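PDB 6N6Q: cytochrome P450 (CYP102L1) from Mycobacterium phage Adler, which is a haem-binding cytochrome P450, probably a monooxygenase that uses the haem iron to activate dioxygen. Local coordinates for residues A377-R382 / H407-F412; R382-D387 / R402-H407. One frame throughout, in Å; residues are numbered along the deposited sequence.

Contact 1 (A377-R382 / H407-F412); sequences AAHTHR and HIYKPF. With HEM (protoporphyrin IX containing Fe), chain E.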
loop_
_atom_site.group_PDB
_atom_site.type_symbol
_atom_site.label_atom_id
_atom_site.label_comp_id
_atom_site.label_asym_id
_atom_site.label_seq_id
_atom_site.Cartn_x
_atom_site.Cartn_y
_atom_site.Cartn_z
ATOM N N ALA A 377 -13.281 0.904 -9.508
ATOM C CA ALA A 377 -14.611 0.850 -10.100
ATOM C C ALA A 377 -15.489 -0.168 -9.383
ATOM O O ALA A 377 -16.688 0.065 -9.188
ATOM C CB ALA A 377 -14.509 0.523 -11.589
ATOM N N ALA A 378 -14.906 -1.298 -8.975
ATOM C CA ALA A 378 -15.686 -2.336 -8.310
ATOM C C ALA A 378 -16.095 -1.914 -6.903
ATOM O O ALA A 378 -17.194 -2.246 -6.443
ATOM C CB ALA A 378 -14.893 -3.642 -8.271
ATOM N N HIS A 379 -15.225 -1.184 -6.202
ATOM C CA HIS A 379 -15.552 -0.757 -4.847
ATOM C C HIS A 379 -16.605 0.342 -4.839
ATOM O O HIS A 379 -17.373 0.455 -3.877
ATOM C CB HIS A 379 -14.292 -0.286 -4.126
ATOM C CG HIS A 379 -13.354 -1.393 -3.760
ATOM N ND1 HIS A 379 -12.178 -1.175 -3.076
ATOM C CD2 HIS A 379 -13.420 -2.728 -3.981
ATOM C CE1 HIS A 379 -11.560 -2.328 -2.891
ATOM N NE2 HIS A 379 -12.292 -3.285 -3.431
ATOM N N THR A 380 -16.655 1.160 -5.888
ATOM C CA THR A 380 -17.666 2.198 -6.028
ATOM C C THR A 380 -18.791 1.782 -6.966
ATOM O O THR A 380 -19.595 2.630 -7.371
ATOM C CB THR A 380 -17.024 3.498 -6.519
ATOM O OG1 THR A 380 -16.508 3.309 -7.842
ATOM C CG2 THR A 380 -15.888 3.908 -5.596
ATOM N N HIS A 381 -18.867 0.500 -7.314
ATOM C CA HIS A 381 -19.866 0.013 -8.250
ATOM C C HIS A 381 -21.273 0.173 -7.674
ATOM O O HIS A 381 -21.470 0.302 -6.462
ATOM C CB HIS A 381 -19.593 -1.454 -8.595
ATOM C CG HIS A 381 -20.496 -2.009 -9.653
ATOM N ND1 HIS A 381 -21.582 -2.805 -9.362
ATOM C CD2 HIS A 381 -20.473 -1.882 -11.001
ATOM C CE1 HIS A 381 -22.190 -3.145 -10.485
ATOM N NE2 HIS A 381 -21.537 -2.598 -11.493
ATOM N N ARG A 382 -22.260 0.163 -8.574
ATOM C CA ARG A 382 -23.653 0.356 -8.184
ATOM C C ARG A 382 -24.150 -0.729 -7.236
ATOM O O ARG A 382 -25.118 -0.499 -6.505
ATOM C CB ARG A 382 -24.532 0.411 -9.437
ATOM C CG ARG A 382 -25.945 0.922 -9.206
ATOM C CD ARG A 382 -26.642 1.229 -10.526
ATOM N NE ARG A 382 -26.757 0.050 -11.382
ATOM C CZ ARG A 382 -27.836 -0.723 -11.449
ATOM N NH1 ARG A 382 -28.902 -0.442 -10.710
ATOM N NH2 ARG A 382 -27.853 -1.776 -12.255
ATOM N N HIS A 407 -20.901 -8.299 -4.665
ATOM C CA HIS A 407 -20.100 -7.085 -4.587
ATOM C C HIS A 407 -18.657 -7.472 -4.302
ATOM O O HIS A 407 -18.388 -8.504 -3.681
ATOM C CB HIS A 407 -20.622 -6.129 -3.508
ATOM C CG HIS A 407 -20.429 -6.632 -2.112
ATOM N ND1 HIS A 407 -21.271 -7.556 -1.531
ATOM C CD2 HIS A 407 -19.492 -6.339 -1.181
ATOM C CE1 HIS A 407 -20.859 -7.812 -0.302
ATOM N NE2 HIS A 407 -19.781 -7.086 -0.065
ATOM N N ILE A 408 -17.732 -6.634 -4.761
ATOM C CA ILE A 408 -16.301 -6.891 -4.643
ATOM C C ILE A 408 -15.708 -5.921 -3.632
ATOM O O ILE A 408 -15.985 -4.716 -3.678
ATOM C CB ILE A 408 -15.593 -6.766 -6.004
ATOM C CG1 ILE A 408 -16.096 -7.842 -6.966
ATOM C CG2 ILE A 408 -14.082 -6.858 -5.834
ATOM C CD1 ILE A 408 -15.857 -9.256 -6.479
ATOM N N TYR A 409 -14.897 -6.451 -2.713
ATOM C CA TYR A 409 -14.120 -5.623 -1.789
ATOM C C TYR A 409 -12.827 -6.382 -1.482
ATOM O O TYR A 409 -12.756 -7.145 -0.517
ATOM C CB TYR A 409 -14.897 -5.302 -0.522
ATOM C CG TYR A 409 -14.113 -4.450 0.448
ATOM C CD1 TYR A 409 -13.876 -3.109 0.184
ATOM C CD2 TYR A 409 -13.604 -4.989 1.621
ATOM C CE1 TYR A 409 -13.153 -2.326 1.062
ATOM C CE2 TYR A 409 -12.881 -4.214 2.509
ATOM C CZ TYR A 409 -12.658 -2.883 2.223
ATOM O OH TYR A 409 -11.939 -2.103 3.100
ATOM N N LYS A 410 -11.813 -6.163 -2.316
ATOM C CA LYS A 410 -10.520 -6.836 -2.186
ATOM C C LYS A 410 -9.391 -5.814 -2.260
ATOM O O LYS A 410 -8.580 -5.836 -3.193
ATOM C CB LYS A 410 -10.356 -7.902 -3.268
ATOM C CG LYS A 410 -11.392 -9.008 -3.221
ATOM C CD LYS A 410 -11.258 -9.837 -1.953
ATOM C CE LYS A 410 -12.222 -11.011 -1.966
ATOM N NZ LYS A 410 -11.956 -11.962 -0.856
ATOM N N PRO A 411 -9.296 -4.910 -1.277
ATOM C CA PRO A 411 -8.218 -3.907 -1.316
ATOM C C PRO A 411 -6.829 -4.501 -1.150
ATOM O O PRO A 411 -5.844 -3.815 -1.449
ATOM C CB PRO A 411 -8.566 -2.968 -0.154
ATOM C CG PRO A 411 -9.343 -3.821 0.788
ATOM C CD PRO A 411 -10.132 -4.771 -0.070
ATOM N N PHE A 412 -6.718 -5.746 -0.688
ATOM C CA PHE A 412 -5.432 -6.405 -0.501
ATOM C C PHE A 412 -5.209 -7.542 -1.494
ATOM O O PHE A 412 -4.393 -8.434 -1.236
ATOM C CB PHE A 412 -5.309 -6.923 0.932
ATOM C CG PHE A 412 -5.334 -5.840 1.973
ATOM C CD1 PHE A 412 -4.160 -5.225 2.380
ATOM C CD2 PHE A 412 -6.530 -5.442 2.549
ATOM C CE1 PHE A 412 -4.179 -4.228 3.337
ATOM C CE2 PHE A 412 -6.557 -4.447 3.507
ATOM C CZ PHE A 412 -5.379 -3.838 3.902
HETATM C CHA HEM E . 0.770 -7.387 -2.299
HETATM C CHB HEM E . -2.218 -3.704 -1.240
HETATM C CHC HEM E . 0.448 -2.677 2.697
HETATM C CHD HEM E . 3.800 -5.861 1.198
HETATM C C1A HEM E . -0.292 -6.506 -2.355
HETATM C C2A HEM E . -1.379 -6.509 -3.318
HETATM C C3A HEM E . -2.197 -5.497 -3.025
HETATM C C4A HEM E . -1.669 -4.807 -1.864
HETATM C CMA HEM E . -3.481 -5.130 -3.797
HETATM C CAA HEM E . -1.567 -7.498 -4.488
HETATM C CBA HEM E . -0.784 -6.979 -5.691
HETATM C CGA HEM E . -1.076 -7.807 -6.916
HETATM O O1A HEM E . -1.971 -8.691 -6.855
HETATM O O2A HEM E . -0.411 -7.581 -7.959
HETATM C C1B HEM E . -1.792 -3.142 -0.051
HETATM C C2B HEM E . -2.497 -2.132 0.713
HETATM C C3B HEM E . -1.761 -1.844 1.805
HETATM C C4B HEM E . -0.567 -2.667 1.759
HETATM C CMB HEM E . -3.858 -1.540 0.277
HETATM C CAB HEM E . -2.038 -0.841 2.957
HETATM C CBB HEM E . -3.103 -0.034 3.038
HETATM C C1C HEM E . 1.583 -3.463 2.666
HETATM C C2C HEM E . 2.613 -3.537 3.682
HETATM C C3C HEM E . 3.543 -4.406 3.284
HETATM C C4C HEM E . 3.140 -4.932 1.985
HETATM C CMC HEM E . 2.650 -2.744 5.007
HETATM C CAC HEM E . 4.802 -4.741 4.120
HETATM C CBC HEM E . 5.715 -5.638 3.734
HETATM C C1D HEM E . 3.277 -6.562 0.129
HETATM C C2D HEM E . 3.931 -7.630 -0.606
HETATM C C3D HEM E . 3.098 -8.050 -1.566
HETATM C C4D HEM E . 1.880 -7.268 -1.482
HETATM C CMD HEM E . 5.347 -8.183 -0.328
HETATM C CAD HEM E . 3.380 -9.175 -2.588
HETATM C CBD HEM E . 3.047 -10.532 -1.976
HETATM C CGD HEM E . 3.230 -11.623 -3.002
HETATM O O1D HEM E . 3.569 -12.769 -2.606
HETATM O O2D HEM E . 3.045 -11.350 -4.217
HETATM N NA HEM E . -0.507 -5.451 -1.488
HETATM N NB HEM E . -0.622 -3.443 0.617
HETATM N NC HEM E . 1.941 -4.328 1.650
HETATM N ND HEM E . 2.028 -6.372 -0.437
HETATM FE FE HEM E . 0.779 -4.796 0.012
#

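Contact 2 (R382-D387 / R402-H407); sequences RSWGPD and RKLGPH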
loop_
_atom_site.group_PDB
_atom_site.type_symbol
_atom_site.label_atom_id
_atom_site.label_comp_id
_atom_site.label_asym_id
_atom_site.label_seq_id
_atom_site.Cartn_x
_atom_site.Cartn_y
_atom_site.Cartn_z
ATOM N N ARG A 382 -22.260 0.163 -8.574
ATOM C CA ARG A 382 -23.653 0.356 -8.184
ATOM C C ARG A 382 -24.150 -0.729 -7.236
ATOM O O ARG A 382 -25.118 -0.499 -6.505
ATOM C CB ARG A 382 -24.532 0.411 -9.437
ATOM C CG ARG A 382 -25.945 0.922 -9.206
ATOM C CD ARG A 382 -26.642 1.229 -10.526
ATOM N NE ARG A 382 -26.757 0.050 -11.382
ATOM C CZ ARG A 382 -27.836 -0.723 -11.449
ATOM N NH1 ARG A 382 -28.902 -0.442 -10.710
ATOM N NH2 ARG A 382 -27.853 -1.776 -12.255
ATOM N N SER A 383 -23.503 -1.897 -7.219
ATOM C CA SER A 383 -23.906 -2.976 -6.323
ATOM C C SER A 383 -23.675 -2.645 -4.853
ATOM O O SER A 383 -24.199 -3.356 -3.989
ATOM C CB SER A 383 -23.165 -4.262 -6.690
ATOM O OG SER A 383 -21.764 -4.051 -6.741
ATOM N N TRP A 384 -22.908 -1.601 -4.547
ATOM C CA TRP A 384 -22.741 -1.141 -3.173
ATOM C C TRP A 384 -23.891 -0.256 -2.705
ATOM O O TRP A 384 -23.783 0.368 -1.642
ATOM C CB TRP A 384 -21.415 -0.389 -3.023
ATOM C CG TRP A 384 -20.221 -1.289 -2.939
ATOM C CD1 TRP A 384 -19.478 -1.767 -3.980
ATOM C CD2 TRP A 384 -19.631 -1.821 -1.748
ATOM N NE1 TRP A 384 -18.463 -2.564 -3.509
ATOM C CE2 TRP A 384 -18.534 -2.613 -2.142
ATOM C CE3 TRP A 384 -19.924 -1.705 -0.385
ATOM C CZ2 TRP A 384 -17.729 -3.283 -1.223
ATOM C CZ3 TRP A 384 -19.126 -2.372 0.526
ATOM C CH2 TRP A 384 -18.041 -3.151 0.103
ATOM N N GLY A 385 -24.980 -0.189 -3.466
ATOM C CA GLY A 385 -26.110 0.632 -3.110
ATOM C C GLY A 385 -26.090 1.968 -3.822
ATOM O O GLY A 385 -25.103 2.345 -4.461
ATOM N N PRO A 386 -27.193 2.717 -3.722
ATOM C CA PRO A 386 -27.263 4.019 -4.404
ATOM C C PRO A 386 -26.367 5.085 -3.795
ATOM O O PRO A 386 -26.168 6.129 -4.429
ATOM C CB PRO A 386 -28.743 4.402 -4.274
ATOM C CG PRO A 386 -29.202 3.690 -3.046
ATOM C CD PRO A 386 -28.440 2.394 -3.007
ATOM N N ASP A 387 -25.823 4.861 -2.601
ATOM C CA ASP A 387 -24.952 5.820 -1.929
ATOM C C ASP A 387 -23.499 5.355 -1.938
ATOM O O ASP A 387 -22.768 5.526 -0.960
ATOM C CB ASP A 387 -25.423 6.067 -0.497
ATOM C CG ASP A 387 -25.443 4.799 0.340
ATOM O OD1 ASP A 387 -25.280 3.699 -0.229
ATOM O OD2 ASP A 387 -25.620 4.906 1.573
ATOM N N ARG A 402 -23.771 -7.962 4.321
ATOM C CA ARG A 402 -24.533 -9.167 4.019
ATOM C C ARG A 402 -25.844 -8.848 3.309
ATOM O O ARG A 402 -26.427 -9.733 2.675
ATOM C CB ARG A 402 -24.787 -9.948 5.310
ATOM C CG ARG A 402 -25.345 -11.347 5.115
ATOM C CD ARG A 402 -24.873 -12.281 6.218
ATOM N NE ARG A 402 -25.585 -13.556 6.212
ATOM C CZ ARG A 402 -25.179 -14.641 6.865
ATOM N NH1 ARG A 402 -24.055 -14.611 7.571
ATOM N NH2 ARG A 402 -25.890 -15.758 6.809
ATOM N N LYS A 403 -26.303 -7.600 3.384
ATOM C CA LYS A 403 -27.536 -7.157 2.750
ATOM C C LYS A 403 -27.329 -6.685 1.317
ATOM O O LYS A 403 -28.236 -6.070 0.744
ATOM C CB LYS A 403 -28.168 -6.031 3.575
ATOM C CG LYS A 403 -28.471 -6.408 5.015
ATOM C CD LYS A 403 -28.389 -5.199 5.939
ATOM C CE LYS A 403 -29.295 -4.071 5.480
ATOM N NZ LYS A 403 -29.300 -2.942 6.454
ATOM N N LEU A 404 -26.167 -6.954 0.723
ATOM C CA LEU A 404 -25.825 -6.425 -0.594
ATOM C C LEU A 404 -25.933 -7.465 -1.702
ATOM O O LEU A 404 -26.553 -7.204 -2.737
ATOM C CB LEU A 404 -24.406 -5.843 -0.572
ATOM C CG LEU A 404 -24.189 -4.573 0.251
ATOM C CD1 LEU A 404 -22.721 -4.173 0.230
ATOM C CD2 LEU A 404 -25.062 -3.445 -0.270
ATOM N N GLY A 405 -25.335 -8.637 -1.513
ATOM C CA GLY A 405 -25.264 -9.623 -2.561
ATOM C C GLY A 405 -23.941 -9.558 -3.299
ATOM O O GLY A 405 -22.878 -9.370 -2.697
ATOM N N PRO A 406 -23.982 -9.712 -4.626
ATOM C CA PRO A 406 -22.738 -9.701 -5.411
ATOM C C PRO A 406 -22.026 -8.357 -5.373
ATOM O O PRO A 406 -22.484 -7.382 -5.978
ATOM C CB PRO A 406 -23.214 -10.039 -6.831
ATOM C CG PRO A 406 -24.554 -10.683 -6.650
ATOM C CD PRO A 406 -25.157 -10.009 -5.459
ATOM N N HIS A 407 -20.901 -8.299 -4.665
ATOM C CA HIS A 407 -20.100 -7.085 -4.587
ATOM C C HIS A 407 -18.657 -7.472 -4.302
ATOM O O HIS A 407 -18.388 -8.504 -3.681
ATOM C CB HIS A 407 -20.622 -6.129 -3.508
ATOM C CG HIS A 407 -20.429 -6.632 -2.112
ATOM N ND1 HIS A 407 -21.271 -7.556 -1.531
ATOM C CD2 HIS A 407 -19.492 -6.339 -1.181
ATOM C CE1 HIS A 407 -20.859 -7.812 -0.302
ATOM N NE2 HIS A 407 -19.781 -7.086 -0.065
#

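Contact 1 (A377-R382 / H407-F412)
His379, at the end of helix 375-379, brings its ring up against Tyr409 and Lys410 in the stretch that leads into the haem-binding loop of the P450 fold. The polar link is single: Lys410 N donates to His379 NE2 over 3.1 Å, at an N-H...N angle of 141°, from a position tilted 20° out of the imidazole plane. On the far nitrogen, ND1 makes a weak hydrogen bond with Leu339 O of helix 329-341, so both nitrogens have backbone partners and the rotation of the ring is restrained. With CG anti to the carbonyl carbon (chi1 -72°), the imidazole extends past Ile408 O, so that NE2 meets Lys410 N.

Aromatic packing follows. Tyr409 CD1 stands 3.9 Å above one face of the imidazole, over its centre, and Pro411 N lies at the ring edge. Pro411 CD covers one face of the phenol, whose OH is hydrogen-bonded to Asp336 O. Apolar contact is small, with Ala378 CB against Ile408 CB at 3.9 Å and both residues resting on Ile68. At the haem end, Pro411 O approaches methyl carbon CMB at 3.5 Å, while Phe412 CE1 lies 3.7 Å from pyrrole carbon C3B.

Contact 2 (R382-D387 / R402-H407)
Leu404 straddles the turn at Ser383 and Trp384 with its two methyl branches. CD1 lies 3.8 Å from Trp384 CE3 at the six-membered ring, and CD2 packs at the same distance from Ser383 O. CD1 also sits above the centre of the His407 ring, wedged where the indole and the imidazole come together.

Gly405 follows with backbone angles that would jam a side chain against the preceding carbonyl, and so call for glycine. Its carbonyl oxygen accepts a short bond from His407 ND1, 2.7 Å long with an N-H...O angle of 150°. Pro406 makes its contact through the carbonyl, its O lying 3.3 Å from Ser383 CB; the serine hydroxyl is hydrogen-bonded to His381 ND1.

His407 closes the segment with a T-shaped pair. Its CD2 edge points at one face of the Trp384 indole, offset toward the rim and 3.5 Å from CZ2, and the planes meet at 74°. A chi1 of 69° sets the imidazole between its own backbone N and carbonyl carbon, folded back so that ND1 meets Gly405 O; that bond, with a weak one between NE2 and Arg401 NE, restrains the ring in its upright pose. Trp384 also has a cation-pi partner in Arg340 and touches Arg395. Arg340 belongs to the ExxR motif and Arg395 to the counterpart of the PERF motif, which here ends in Met396, so the arrangement joins the P450 meander to the turn preceding that motif.

How the contacts relate
Contact 2 is nested inside the loop that contact 1 closes, with centres 10 Å apart, and the two share Arg382 and His407. Trp384 joins them: its NE1 probably donates to Ile408 O at 3.3 Å, with a weaker link to Ala378 O, and its CZ2 packs 3.5 Å from Tyr409 CB. The indole of contact 2 thus meets both segments of contact 1. From the surface at Leu404, the 402-412 chain runs inward past helix 375-379 to Pro411 and Phe412 of the haem pocket. Contact 1 reaches the porphyrin directly, while contact 2 lies farther out along the same chain. Phe412 is also backbone hydrogen-bonded to Cys419, the cysteine of the P450 signature.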